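Side-chain contacts in thiol-activated cytolysin (Desulfobulbus propionicus, PDB 6NAL), which probably assembles into oligomeric pores in target membranes, as cholesterol-dependent cytolysins of its family do: residues A[22-27]-A[159-164]; A[70-75]-A[119-124]; A[100-105]-A[110-115]; A[366-371]-A[425-430]; A[416-421]-A[449-454]. All coordinates share one frame; numbering follows the deposited sequence.

Interaction 1 of 5, residues A[22-27]-A[159-164]; sequences MVFNGT and LMLKFG
The carbonyl O of Met160, a residue whose side chain meets Phe24, accepts the backbone N of Gly164 at 2.9 Å. It is a helix bond at the end of the helix. Phe163 N to Leu159 O, at 3.0 Å, is the bond one residue earlier. Gly164 then leaves the helix with a positive phi of 52°. These bonds hold the last turn, and that turn offers Met160 and Leu161 to one aromatic ring.

Phe24 carries the other side of the contact alone. CG stands anti to its backbone N (chi1 -173°), which sends the ring out from the extended chain to the helix. Met160 is a selenomethionine. Its chain bends at the last torsion, around CG and SE (chi3 55°), and CE comes to 4.0 Å from Phe24 CE1. That methyl approaches the ring at a slant. Leu161 meets the ring in two ways: its CD1 lies over one face, and its CB is 4.3 Å from Phe24 CZ.

Helix 156-163 belongs to a group of short helices between strands 147-152 and 187-202. By family resemblance this is probably one of the helical bundles that unfold into membrane-spanning hairpins. The long strand 44-59 runs beside it. Phe59 of that strand packs edge-to-face with Phe24 and also touches Met160 and Leu161, while Tyr55 touches Leu161. The contact between the two segments is wholly apolar and buried. Nearby, Thr27 OG1 bonds to Asp155, just before the helix, and to Asn157, in its first turn.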
# COMPACT_ATOMS: atom_id res chain seq x y z
N MSE A 22 -36.26 4.50 13.44
CA MSE A 22 -35.48 3.27 13.42
C MSE A 22 -34.06 3.63 12.90
O MSE A 22 -33.88 4.51 12.05
CB MSE A 22 -36.12 2.20 12.55
CG MSE A 22 -37.56 1.84 12.91
SE MSE A 22 -38.13 0.44 11.62
CE MSE A 22 -38.76 1.27 10.18
N VAL A 23 -33.05 2.98 13.48
CA VAL A 23 -31.64 3.24 13.14
C VAL A 23 -30.90 1.92 13.06
O VAL A 23 -30.96 1.10 13.99
CB VAL A 23 -30.96 4.14 14.18
CG1 VAL A 23 -31.05 3.49 15.52
CG2 VAL A 23 -29.46 4.37 13.81
N PHE A 24 -30.18 1.70 11.95
CA PHE A 24 -29.31 0.53 11.85
C PHE A 24 -28.25 0.66 12.92
O PHE A 24 -27.71 1.76 13.15
CB PHE A 24 -28.67 0.44 10.46
CG PHE A 24 -27.90 -0.82 10.25
CD1 PHE A 24 -28.53 -1.99 9.89
CD2 PHE A 24 -26.51 -0.83 10.45
CE1 PHE A 24 -27.79 -3.18 9.71
CE2 PHE A 24 -25.77 -2.01 10.28
CZ PHE A 24 -26.39 -3.18 9.91
N ASN A 25 -27.91 -0.44 13.57
CA ASN A 25 -26.75 -0.41 14.44
C ASN A 25 -25.69 -1.41 14.01
O ASN A 25 -25.91 -2.62 14.05
CB ASN A 25 -27.09 -0.67 15.89
CG ASN A 25 -25.85 -0.62 16.75
OD1 ASN A 25 -25.07 0.38 16.76
ND2 ASN A 25 -25.61 -1.73 17.44
N GLY A 26 -24.52 -0.88 13.64
CA GLY A 26 -23.45 -1.70 13.17
C GLY A 26 -22.44 -1.93 14.27
O GLY A 26 -22.53 -1.39 15.36
N THR A 27 -21.49 -2.80 13.96
CA THR A 27 -20.33 -2.99 14.78
C THR A 27 -19.56 -1.69 14.96
O THR A 27 -19.39 -0.89 14.04
CB THR A 27 -19.44 -4.04 14.13
OG1 THR A 27 -20.26 -5.14 13.73
CG2 THR A 27 -18.34 -4.53 15.05
N LEU A 159 -22.39 -8.48 6.81
CA LEU A 159 -23.21 -9.35 5.99
C LEU A 159 -24.56 -8.73 5.75
O LEU A 159 -24.98 -8.56 4.61
CB LEU A 159 -23.38 -10.72 6.65
CG LEU A 159 -23.64 -11.89 5.70
CD1 LEU A 159 -23.18 -13.24 6.16
CD2 LEU A 159 -25.15 -11.98 5.45
N MSE A 160 -25.26 -8.37 6.81
CA MSE A 160 -26.61 -7.87 6.66
C MSE A 160 -26.60 -6.64 5.80
O MSE A 160 -27.42 -6.47 4.94
CB MSE A 160 -27.26 -7.57 7.99
CG MSE A 160 -27.88 -8.80 8.66
SE MSE A 160 -28.04 -8.46 10.60
CE MSE A 160 -29.06 -6.83 10.54
N LEU A 161 -25.61 -5.78 6.00
CA LEU A 161 -25.64 -4.49 5.31
C LEU A 161 -25.28 -4.59 3.82
O LEU A 161 -25.71 -3.78 3.02
CB LEU A 161 -24.68 -3.54 6.00
CG LEU A 161 -24.82 -2.10 5.57
CD1 LEU A 161 -26.25 -1.60 5.77
CD2 LEU A 161 -23.82 -1.23 6.36
N LYS A 162 -24.41 -5.52 3.45
CA LYS A 162 -23.97 -5.60 2.08
C LYS A 162 -24.94 -6.43 1.24
O LYS A 162 -25.18 -6.10 0.09
CB LYS A 162 -22.58 -6.19 2.03
CG LYS A 162 -21.51 -5.18 2.42
CD LYS A 162 -20.11 -5.69 2.04
CE LYS A 162 -19.07 -4.58 2.03
NZ LYS A 162 -17.74 -5.17 1.76
N PHE A 163 -25.56 -7.43 1.85
CA PHE A 163 -26.40 -8.39 1.18
C PHE A 163 -27.90 -8.28 1.48
O PHE A 163 -28.67 -9.02 0.89
CB PHE A 163 -25.93 -9.79 1.58
CG PHE A 163 -24.54 -10.08 1.14
CD1 PHE A 163 -23.46 -9.80 1.96
CD2 PHE A 163 -24.30 -10.59 -0.13
CE1 PHE A 163 -22.17 -10.04 1.55
CE2 PHE A 163 -22.99 -10.85 -0.56
CZ PHE A 163 -21.92 -10.56 0.27
N GLY A 164 -28.32 -7.41 2.39
CA GLY A 164 -29.75 -7.23 2.63
C GLY A 164 -30.52 -8.50 2.90
O GLY A 164 -31.68 -8.62 2.48

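Interaction 2 of 5, residues A[70-75]-A[119-124]; sequences VTYPGA and ANVRAG
Tyr72 reaches Val121 because its CG sits between the backbone N and the carbonyl carbon (chi1 56°), a rotamer that directs the ring to the helix side. Val121 answers with CG1 anti to its own N (chi1 174°), which points CG1 at the proline and places CG2 between the Tyr72 ring and Pro73 O. CG2 comes to 3.8 Å from Tyr72 CD2, at a slant to the ring. CG1 meets the proline ring, 4.0 Å from Pro73 CD. CG2 also lies 3.5 Å from Pro73 O, a plain packing contact with the carbonyl. Val121 is thus the single residue of 119-124 that enters this corner, and both of its branches are used.

The loop side is shaped by a type II beta turn from Tyr72 to Ala75, closed by Ala75 N to Tyr72 O at 2.9 Å. Gly74 takes the third place of the turn with phi 84°. The turn brings Ala75 back under its own first residue. Ala75 CB stands 3.6 Å above the Tyr72 ring plane, over the centre. The ring is therefore covered on that face from within the turn. At its far end Tyr72 OH bonds to Pro116 O, just before the helix begins, which should help to fix the ring's tilt. No hydrogen bond joins the two segments themselves.

The turn lies between a helix and a sheet. Helix 118-133 supplies Val121 to it. From strand 232-250, Val235 makes backbone bonds with Gly74 and Ala75, and Val238 and Tyr240 pack on Pro73.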
# COMPACT_ATOMS: atom_id res chain seq x y z
N VAL A 70 -46.66 -11.52 8.18
CA VAL A 70 -46.77 -10.19 8.76
C VAL A 70 -46.16 -9.10 7.88
O VAL A 70 -46.31 -7.91 8.19
CB VAL A 70 -46.12 -10.18 10.16
CG1 VAL A 70 -45.72 -8.83 10.60
CG2 VAL A 70 -47.10 -10.83 11.14
N THR A 71 -45.56 -9.47 6.76
CA THR A 71 -44.88 -8.49 5.94
C THR A 71 -45.34 -8.57 4.51
O THR A 71 -44.54 -8.45 3.57
CB THR A 71 -43.37 -8.68 5.97
OG1 THR A 71 -43.07 -10.02 5.56
CG2 THR A 71 -42.80 -8.48 7.29
N TYR A 72 -46.58 -8.84 4.33
CA TYR A 72 -47.20 -8.90 3.02
C TYR A 72 -47.64 -7.52 2.57
O TYR A 72 -47.79 -6.58 3.39
CB TYR A 72 -48.41 -9.87 3.05
CG TYR A 72 -49.44 -9.48 4.12
CD1 TYR A 72 -49.29 -9.92 5.43
CD2 TYR A 72 -50.50 -8.63 3.83
CE1 TYR A 72 -50.21 -9.55 6.44
CE2 TYR A 72 -51.38 -8.23 4.83
CZ TYR A 72 -51.22 -8.71 6.12
OH TYR A 72 -52.07 -8.37 7.12
N PRO A 73 -47.87 -7.35 1.28
CA PRO A 73 -48.24 -6.03 0.78
C PRO A 73 -49.53 -5.57 1.44
O PRO A 73 -50.52 -6.30 1.46
CB PRO A 73 -48.42 -6.25 -0.73
CG PRO A 73 -47.66 -7.47 -1.03
CD PRO A 73 -47.59 -8.32 0.21
N GLY A 74 -49.51 -4.35 1.95
CA GLY A 74 -50.64 -3.81 2.66
C GLY A 74 -50.73 -4.19 4.12
O GLY A 74 -51.70 -3.80 4.79
N ALA A 75 -49.75 -4.93 4.65
CA ALA A 75 -49.74 -5.13 6.10
C ALA A 75 -49.47 -3.81 6.80
O ALA A 75 -49.03 -2.82 6.18
CB ALA A 75 -48.67 -6.15 6.51
N ALA A 119 -54.21 -13.92 4.31
CA ALA A 119 -54.93 -14.92 3.53
C ALA A 119 -55.59 -14.28 2.31
O ALA A 119 -55.62 -14.87 1.23
CB ALA A 119 -55.96 -15.63 4.40
N ASN A 120 -56.09 -13.06 2.46
CA ASN A 120 -56.67 -12.36 1.32
C ASN A 120 -55.61 -11.89 0.33
O ASN A 120 -55.78 -12.03 -0.90
CB ASN A 120 -57.51 -11.19 1.84
CG ASN A 120 -58.85 -11.65 2.45
OD1 ASN A 120 -59.24 -12.82 2.32
ND2 ASN A 120 -59.54 -10.73 3.10
N VAL A 121 -54.49 -11.34 0.81
CA VAL A 121 -53.51 -10.87 -0.15
C VAL A 121 -52.93 -12.07 -0.86
O VAL A 121 -52.72 -12.03 -2.07
CB VAL A 121 -52.41 -10.03 0.49
CG1 VAL A 121 -51.33 -9.67 -0.50
CG2 VAL A 121 -53.05 -8.70 1.03
N ARG A 122 -52.68 -13.17 -0.14
CA ARG A 122 -52.05 -14.32 -0.76
C ARG A 122 -52.94 -14.92 -1.83
O ARG A 122 -52.51 -15.19 -2.96
CB ARG A 122 -51.72 -15.36 0.31
CG ARG A 122 -50.98 -16.61 -0.24
CD ARG A 122 -50.48 -17.57 0.88
NE ARG A 122 -51.51 -17.80 1.90
CZ ARG A 122 -51.35 -18.52 3.01
NH1 ARG A 122 -50.17 -19.09 3.26
NH2 ARG A 122 -52.34 -18.66 3.88
N ALA A 123 -54.23 -15.11 -1.52
CA ALA A 123 -55.15 -15.67 -2.50
C ALA A 123 -55.22 -14.80 -3.75
O ALA A 123 -55.18 -15.31 -4.87
CB ALA A 123 -56.54 -15.81 -1.89
N GLY A 124 -55.37 -13.48 -3.57
CA GLY A 124 -55.40 -12.58 -4.71
C GLY A 124 -54.16 -12.65 -5.58
O GLY A 124 -54.25 -12.61 -6.82

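Interaction 3 of 5, residues A[100-105]-A[110-115]; sequences ITVDLP and ISFKVV
Ile100 and Phe112 pair across an antiparallel beta hairpin made by strands 98-103 and 110-114. The hairpin lies at the edge of a large, curled antiparallel sheet, where strand 187-202 borders its first strand. Three backbone bonds hold the segments. Ile100 N gives to Phe112 O at 2.8 Å and Phe112 N to Ile100 O at 2.9 Å, a hydrogen-bonded pair. Val102 N to Ile110 O, at 3.0 Å, serves the next such pair. All three are fairly straight.

The apolar contacts lie on the face that carries Ile100, Val102, Ile110 and Phe112. The Phe112 ring folds back over its neighbour strand (chi1 70°). Ile100 CB makes a CH-pi contact, 3.8 Å from the ring centroid and over the face. Ile100 CG2 presses close, 3.3 Å from Phe112 CZ. Val102 CG2 lies near the ring plane, at its edge. Ile128 of helix 118-133 covers Val102, Ile110 and Phe112.

Thr101 and Ser111 form the non-hydrogen-bonded pair on the other face. Their hydroxyls do not bond to each other: Thr101 OG1 faces Ser111 CB at 3.2 Å, whereas Ser111 OG is 4.1 Å from Thr101 OG1.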
# COMPACT_ATOMS: atom_id res chain seq x y z
N ILE A 100 -54.36 -3.60 -4.24
CA ILE A 100 -53.17 -4.43 -4.32
C ILE A 100 -52.88 -4.62 -5.80
O ILE A 100 -53.79 -4.94 -6.58
CB ILE A 100 -53.40 -5.78 -3.64
CG1 ILE A 100 -53.75 -5.58 -2.16
CG2 ILE A 100 -52.20 -6.69 -3.81
CD1 ILE A 100 -52.60 -5.11 -1.32
N THR A 101 -51.64 -4.39 -6.21
CA THR A 101 -51.27 -4.45 -7.62
C THR A 101 -50.10 -5.41 -7.79
O THR A 101 -49.10 -5.30 -7.08
CB THR A 101 -50.90 -3.05 -8.14
OG1 THR A 101 -52.05 -2.19 -8.02
CG2 THR A 101 -50.40 -3.10 -9.57
N VAL A 102 -50.27 -6.39 -8.67
CA VAL A 102 -49.24 -7.35 -9.01
C VAL A 102 -48.57 -6.86 -10.28
O VAL A 102 -49.24 -6.66 -11.29
CB VAL A 102 -49.82 -8.75 -9.26
CG1 VAL A 102 -48.72 -9.69 -9.59
CG2 VAL A 102 -50.62 -9.19 -8.07
N ASP A 103 -47.27 -6.71 -10.24
CA ASP A 103 -46.52 -6.26 -11.41
C ASP A 103 -45.78 -7.46 -11.98
O ASP A 103 -44.75 -7.87 -11.43
CB ASP A 103 -45.54 -5.16 -11.05
CG ASP A 103 -44.55 -4.90 -12.18
OD1 ASP A 103 -45.01 -4.91 -13.36
OD2 ASP A 103 -43.32 -4.72 -11.90
N LEU A 104 -46.34 -8.05 -13.07
CA LEU A 104 -45.53 -9.09 -13.69
C LEU A 104 -44.92 -8.59 -14.99
O LEU A 104 -45.61 -7.93 -15.77
CB LEU A 104 -46.28 -10.37 -14.01
CG LEU A 104 -47.03 -10.90 -12.82
CD1 LEU A 104 -48.47 -10.43 -13.00
CD2 LEU A 104 -46.97 -12.38 -12.77
N PRO A 105 -43.69 -8.99 -15.27
CA PRO A 105 -42.96 -8.47 -16.44
C PRO A 105 -43.57 -8.98 -17.72
O PRO A 105 -43.98 -10.14 -17.82
CB PRO A 105 -41.53 -9.01 -16.25
CG PRO A 105 -41.56 -9.82 -14.93
CD PRO A 105 -43.03 -10.14 -14.66
N ILE A 110 -52.17 -5.92 -13.11
CA ILE A 110 -53.52 -6.28 -12.68
C ILE A 110 -53.63 -5.94 -11.20
O ILE A 110 -52.72 -6.25 -10.41
CB ILE A 110 -53.80 -7.78 -12.92
CG1 ILE A 110 -53.84 -8.12 -14.42
CG2 ILE A 110 -55.12 -8.17 -12.29
CD1 ILE A 110 -54.00 -9.59 -14.75
N SER A 111 -54.72 -5.29 -10.81
CA SER A 111 -54.94 -5.01 -9.40
C SER A 111 -56.28 -5.56 -8.90
O SER A 111 -57.16 -6.01 -9.64
CB SER A 111 -54.79 -3.49 -9.11
OG SER A 111 -55.77 -2.67 -9.71
N PHE A 112 -56.39 -5.59 -7.58
CA PHE A 112 -57.54 -6.15 -6.91
C PHE A 112 -57.61 -5.45 -5.57
O PHE A 112 -56.61 -4.97 -5.04
CB PHE A 112 -57.43 -7.67 -6.82
CG PHE A 112 -56.41 -8.16 -5.91
CD1 PHE A 112 -55.18 -8.54 -6.39
CD2 PHE A 112 -56.67 -8.25 -4.56
CE1 PHE A 112 -54.20 -9.01 -5.54
CE2 PHE A 112 -55.69 -8.71 -3.68
CZ PHE A 112 -54.46 -9.09 -4.16
N LYS A 113 -58.84 -5.29 -5.09
CA LYS A 113 -59.13 -4.53 -3.89
C LYS A 113 -59.63 -5.55 -2.88
O LYS A 113 -60.55 -6.30 -3.17
CB LYS A 113 -60.17 -3.45 -4.17
CG LYS A 113 -60.03 -2.18 -3.33
CD LYS A 113 -61.23 -1.28 -3.58
CE LYS A 113 -60.82 0.13 -4.03
NZ LYS A 113 -59.93 0.83 -3.03
N VAL A 114 -59.01 -5.60 -1.71
CA VAL A 114 -59.46 -6.47 -0.63
C VAL A 114 -58.99 -5.89 0.70
O VAL A 114 -58.12 -5.00 0.75
CB VAL A 114 -58.96 -7.92 -0.79
CG1 VAL A 114 -57.46 -7.97 -0.78
CG2 VAL A 114 -59.53 -8.79 0.32
N VAL A 115 -59.57 -6.39 1.78
CA VAL A 115 -59.07 -6.01 3.10
C VAL A 115 -57.70 -6.65 3.31
O VAL A 115 -57.57 -7.87 3.21
CB VAL A 115 -60.05 -6.42 4.22
CG1 VAL A 115 -61.42 -5.79 3.94
CG2 VAL A 115 -60.15 -7.91 4.33

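Interaction 4 of 5, residues A[366-371]-A[425-430]; sequences GEIRLE and ISIKTE
Ile368 meets two isoleucines of the facing strand, one with each of its branches. Its CD1 touches Ile425 CG2 at 4.0 Å. Its CG2 touches Ile427 CD1 at 4.2 Å. In both pairs the side chains lie alongside each other and run in opposite directions, and a methyl at the end of one chain meets the branch methyl of the other.

The torsions explain the division. In Ile368, CG1 is anti to the carbonyl carbon (chi1 -63°) and the chain stays extended to CD1, which carries that methyl to Ile425. Ile427 is likewise extended (chi2 172°) and reaches back to the CG2 branch of Ile368. The nearest CA atoms of the two strands, those of Ile368 and Ile427, are 9.5 Å apart. That is a separation between sheets, filled by side chains.

The strands belong to the two layers of the C-terminal beta sandwich. In one layer, Ile368 is bonded through its backbone to Ile416 of strand 412-418. In the other, strand 422-432 lies between strands 378-389 and 440-449. Leu418 and Val382 pack on Ile368 from the two layers. Ser426 points away from this interior, and on the far face of the same strand Lys428 NZ bonds to Phe146 O of the second subunit. Strand 422-432 leads into a tryptophan-rich loop that closely resembles, and probably corresponds to, the membrane-tip undecapeptide of this family.

No hydrogen bond crosses between the two segments. The contact therefore rests on dispersion and on the exclusion of water, and any selectivity probably comes from the shapes of the branched chains.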
# COMPACT_ATOMS: atom_id res chain seq x y z
N GLY A 366 14.85 -15.00 -3.08
CA GLY A 366 15.53 -14.93 -4.36
C GLY A 366 16.98 -15.32 -4.24
O GLY A 366 17.48 -15.64 -3.16
N GLU A 367 17.67 -15.28 -5.37
CA GLU A 367 19.10 -15.59 -5.35
C GLU A 367 19.82 -14.59 -6.22
O GLU A 367 19.26 -14.09 -7.21
CB GLU A 367 19.37 -17.02 -5.82
CG GLU A 367 19.00 -18.04 -4.73
CD GLU A 367 19.04 -19.51 -5.18
OE1 GLU A 367 19.37 -19.78 -6.37
OE2 GLU A 367 18.72 -20.38 -4.33
N ILE A 368 21.07 -14.30 -5.85
CA ILE A 368 22.03 -13.62 -6.71
C ILE A 368 23.19 -14.58 -7.00
O ILE A 368 23.89 -15.00 -6.07
CB ILE A 368 22.56 -12.31 -6.10
CG1 ILE A 368 21.43 -11.30 -5.91
CG2 ILE A 368 23.67 -11.70 -6.98
CD1 ILE A 368 21.77 -10.25 -4.91
N ARG A 369 23.36 -14.95 -8.27
CA ARG A 369 24.49 -15.77 -8.71
C ARG A 369 25.55 -14.86 -9.32
O ARG A 369 25.26 -14.08 -10.23
CB ARG A 369 24.07 -16.83 -9.73
CG ARG A 369 23.21 -17.97 -9.21
CD ARG A 369 23.52 -19.27 -9.94
NE ARG A 369 22.42 -20.24 -9.84
CZ ARG A 369 22.52 -21.52 -10.22
NH1 ARG A 369 23.67 -21.98 -10.71
NH2 ARG A 369 21.48 -22.33 -10.11
N LEU A 370 26.77 -14.96 -8.84
CA LEU A 370 27.92 -14.23 -9.40
C LEU A 370 28.83 -15.20 -10.14
O LEU A 370 29.07 -16.29 -9.64
CB LEU A 370 28.71 -13.54 -8.30
CG LEU A 370 27.78 -12.71 -7.40
CD1 LEU A 370 28.68 -12.20 -6.27
CD2 LEU A 370 27.08 -11.54 -8.11
N GLU A 371 29.26 -14.85 -11.35
CA GLU A 371 30.13 -15.71 -12.13
C GLU A 371 31.19 -14.85 -12.78
O GLU A 371 30.91 -13.80 -13.36
CB GLU A 371 29.35 -16.50 -13.18
CG GLU A 371 27.96 -16.91 -12.64
CD GLU A 371 27.20 -17.93 -13.50
OE1 GLU A 371 26.64 -17.53 -14.55
OE2 GLU A 371 27.13 -19.13 -13.10
N ILE A 425 18.61 -3.86 -3.98
CA ILE A 425 19.83 -4.59 -4.22
C ILE A 425 20.76 -3.74 -5.06
O ILE A 425 20.35 -3.16 -6.07
CB ILE A 425 19.54 -5.90 -4.95
CG1 ILE A 425 19.03 -6.99 -4.02
CG2 ILE A 425 20.77 -6.42 -5.55
CD1 ILE A 425 17.70 -6.71 -3.45
N SER A 426 22.01 -3.67 -4.65
CA SER A 426 23.03 -2.99 -5.42
C SER A 426 24.18 -3.96 -5.69
O SER A 426 24.58 -4.72 -4.81
CB SER A 426 23.50 -1.74 -4.69
OG SER A 426 24.84 -1.40 -5.00
N ILE A 427 24.67 -3.93 -6.93
CA ILE A 427 25.70 -4.85 -7.40
C ILE A 427 26.71 -4.07 -8.19
O ILE A 427 26.33 -3.37 -9.12
CB ILE A 427 25.15 -5.98 -8.29
CG1 ILE A 427 24.11 -6.77 -7.54
CG2 ILE A 427 26.28 -6.92 -8.73
CD1 ILE A 427 23.39 -7.80 -8.47
N LYS A 428 28.00 -4.23 -7.86
CA LYS A 428 29.09 -3.57 -8.57
C LYS A 428 30.17 -4.60 -8.87
O LYS A 428 30.53 -5.39 -8.00
CB LYS A 428 29.72 -2.42 -7.75
CG LYS A 428 30.70 -1.55 -8.51
CD LYS A 428 31.74 -0.95 -7.62
CE LYS A 428 31.28 0.40 -7.05
NZ LYS A 428 32.32 0.96 -6.12
N THR A 429 30.72 -4.56 -10.08
CA THR A 429 31.82 -5.44 -10.47
C THR A 429 33.01 -4.62 -10.97
O THR A 429 32.84 -3.71 -11.79
CB THR A 429 31.39 -6.42 -11.56
OG1 THR A 429 30.90 -5.71 -12.72
CG2 THR A 429 30.30 -7.30 -11.08
N GLU A 430 34.21 -4.97 -10.50
CA GLU A 430 35.41 -4.30 -10.98
C GLU A 430 36.44 -5.34 -11.43
O GLU A 430 36.54 -6.43 -10.87
CB GLU A 430 35.99 -3.41 -9.91
CG GLU A 430 35.08 -2.31 -9.47
CD GLU A 430 35.52 -1.70 -8.15
OE1 GLU A 430 35.40 -2.38 -7.11
OE2 GLU A 430 36.00 -0.55 -8.15

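Interaction 5 of 5, residues A[416-421]-A[449-454]; sequences IPLRGN and RALVPL
The flat peptide unit between Arg419 and Gly420 is met obliquely by the Leu451 side chain. Leu451 CD2 stands off that plane and past the carbonyl oxygen, 3.3 Å from Arg419 O and 4.0 Å from Gly420 CA. This is packing of a methyl against a carbonyl rather than over the peptide face. Another flat group of the loop, the Arg419 guanidinium, belongs to a side chain that starts away from Leu451 and makes a cation-pi contact with Phe40.

The second branch of Leu451 goes to Leu418. Leu451 CD1 lies 3.9 Å from Leu418 CD1 and the same distance from Leu418 CB. It thus rests against both the root and one tip of that side chain. Leu451 holds CG anti to its backbone N (chi1 -176°), which extends the side chain toward the other segment, with CD1 going to Leu418 and CD2 to the Arg419-Gly420 backbone.

The place is one end of the beta sandwich, where the chain passes twice from one sheet to the other. Residues 419-421 link strand 412-418 to strand 422-432. Residues 450-453 link strand 440-449 back to strand 454-462. Of residues 449-454, Leu451 is the one that touches segment 416-421; it packs at the end of the sandwich.

Leu418 is backed there by Ile368 and by Trp384 of strand 378-389. The backbone of Gly420 is held by Ser43, and Gly420 O by the side chain of Arg423. On the other link, Ala450 O bonds to Arg455 NH2.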
# COMPACT_ATOMS: atom_id res chain seq x y z
N ILE A 416 24.31 -16.11 -3.64
CA ILE A 416 23.89 -15.37 -2.44
C ILE A 416 22.38 -15.53 -2.21
O ILE A 416 21.60 -14.91 -2.92
CB ILE A 416 24.26 -13.88 -2.59
CG1 ILE A 416 25.76 -13.71 -2.79
CG2 ILE A 416 23.78 -13.04 -1.38
CD1 ILE A 416 26.11 -12.37 -3.22
N PRO A 417 21.91 -16.35 -1.30
CA PRO A 417 20.45 -16.47 -1.10
C PRO A 417 19.90 -15.36 -0.20
O PRO A 417 20.46 -15.02 0.84
CB PRO A 417 20.29 -17.85 -0.44
CG PRO A 417 21.58 -17.94 0.43
CD PRO A 417 22.68 -17.13 -0.31
N LEU A 418 18.74 -14.83 -0.62
CA LEU A 418 18.05 -13.73 0.05
C LEU A 418 16.61 -14.11 0.34
O LEU A 418 15.92 -14.69 -0.50
CB LEU A 418 18.10 -12.49 -0.84
CG LEU A 418 19.50 -11.88 -0.95
CD1 LEU A 418 19.47 -10.82 -2.05
CD2 LEU A 418 19.99 -11.26 0.36
N ARG A 419 16.14 -13.72 1.52
CA ARG A 419 14.75 -13.87 1.87
C ARG A 419 13.95 -12.69 1.36
O ARG A 419 14.48 -11.69 0.94
CB ARG A 419 14.61 -14.04 3.37
CG ARG A 419 15.43 -15.21 3.85
CD ARG A 419 15.02 -15.67 5.23
NE ARG A 419 15.35 -14.66 6.23
CZ ARG A 419 14.90 -14.70 7.48
NH1 ARG A 419 14.12 -15.70 7.86
NH2 ARG A 419 15.23 -13.74 8.34
N GLY A 420 12.63 -12.85 1.39
CA GLY A 420 11.71 -11.89 0.82
C GLY A 420 11.68 -10.54 1.50
O GLY A 420 11.10 -9.59 0.95
N ASN A 421 12.29 -10.41 2.67
CA ASN A 421 12.44 -9.10 3.28
C ASN A 421 13.61 -8.28 2.73
O ASN A 421 13.81 -7.14 3.16
CB ASN A 421 12.57 -9.27 4.80
CG ASN A 421 13.79 -10.05 5.20
OD1 ASN A 421 14.25 -10.96 4.50
ND2 ASN A 421 14.33 -9.71 6.37
N ARG A 449 18.00 -2.19 -7.43
CA ARG A 449 17.25 -3.23 -8.11
C ARG A 449 16.39 -4.01 -7.13
O ARG A 449 16.59 -3.99 -5.91
CB ARG A 449 18.19 -4.17 -8.87
CG ARG A 449 19.04 -3.51 -9.97
CD ARG A 449 18.20 -2.70 -10.93
NE ARG A 449 18.67 -2.67 -12.32
CZ ARG A 449 19.49 -1.74 -12.81
NH1 ARG A 449 19.99 -0.79 -12.02
NH2 ARG A 449 19.84 -1.76 -14.10
N ALA A 450 15.41 -4.70 -7.69
CA ALA A 450 14.42 -5.47 -6.97
C ALA A 450 14.89 -6.89 -6.76
O ALA A 450 15.71 -7.42 -7.52
CB ALA A 450 13.13 -5.51 -7.77
N LEU A 451 14.35 -7.52 -5.74
CA LEU A 451 14.58 -8.93 -5.50
C LEU A 451 13.71 -9.71 -6.47
O LEU A 451 12.48 -9.64 -6.41
CB LEU A 451 14.25 -9.29 -4.06
CG LEU A 451 14.54 -10.73 -3.66
CD1 LEU A 451 16.01 -11.04 -3.78
CD2 LEU A 451 14.05 -10.94 -2.24
N VAL A 452 14.35 -10.44 -7.37
CA VAL A 452 13.67 -11.31 -8.32
C VAL A 452 14.12 -12.73 -8.00
O VAL A 452 15.05 -12.94 -7.20
CB VAL A 452 14.01 -10.90 -9.76
CG1 VAL A 452 13.65 -9.40 -9.99
CG2 VAL A 452 15.48 -11.14 -10.04
N PRO A 453 13.50 -13.75 -8.57
CA PRO A 453 13.87 -15.11 -8.15
C PRO A 453 15.30 -15.50 -8.47
O PRO A 453 15.99 -16.11 -7.63
CB PRO A 453 12.84 -15.98 -8.87
CG PRO A 453 11.59 -15.07 -8.92
CD PRO A 453 12.18 -13.69 -9.22
N LEU A 454 15.79 -15.14 -9.65
CA LEU A 454 17.18 -15.43 -9.98
C LEU A 454 17.79 -14.27 -10.73
O LEU A 454 17.33 -13.94 -11.83
CB LEU A 454 17.31 -16.70 -10.80
CG LEU A 454 18.78 -17.03 -11.11
CD1 LEU A 454 19.49 -17.61 -9.89
CD2 LEU A 454 18.87 -17.99 -12.27

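Four of the contacts fall at two ends of a long molecule. Interactions 2 and 3 share one end and touch: strand 110-114 runs into helix 118-133, and their centres are 11 Å apart. Interactions 4 and 5 share the beta sandwich at the other end, with centres 10 Å apart and strands 349-372 and 412-418 side by side. Interaction 1 stands apart, nearer the middle of the chain. Interactions 1, 2 and 4 are buried. Interactions 3 and 5 are partly exposed. Only interaction 3 has hydrogen bonds between its segments, because its strands are sheet neighbours; the other four join a loop or turn to a helix, two sheets, or a strand end to a link, by mainly apolar packing.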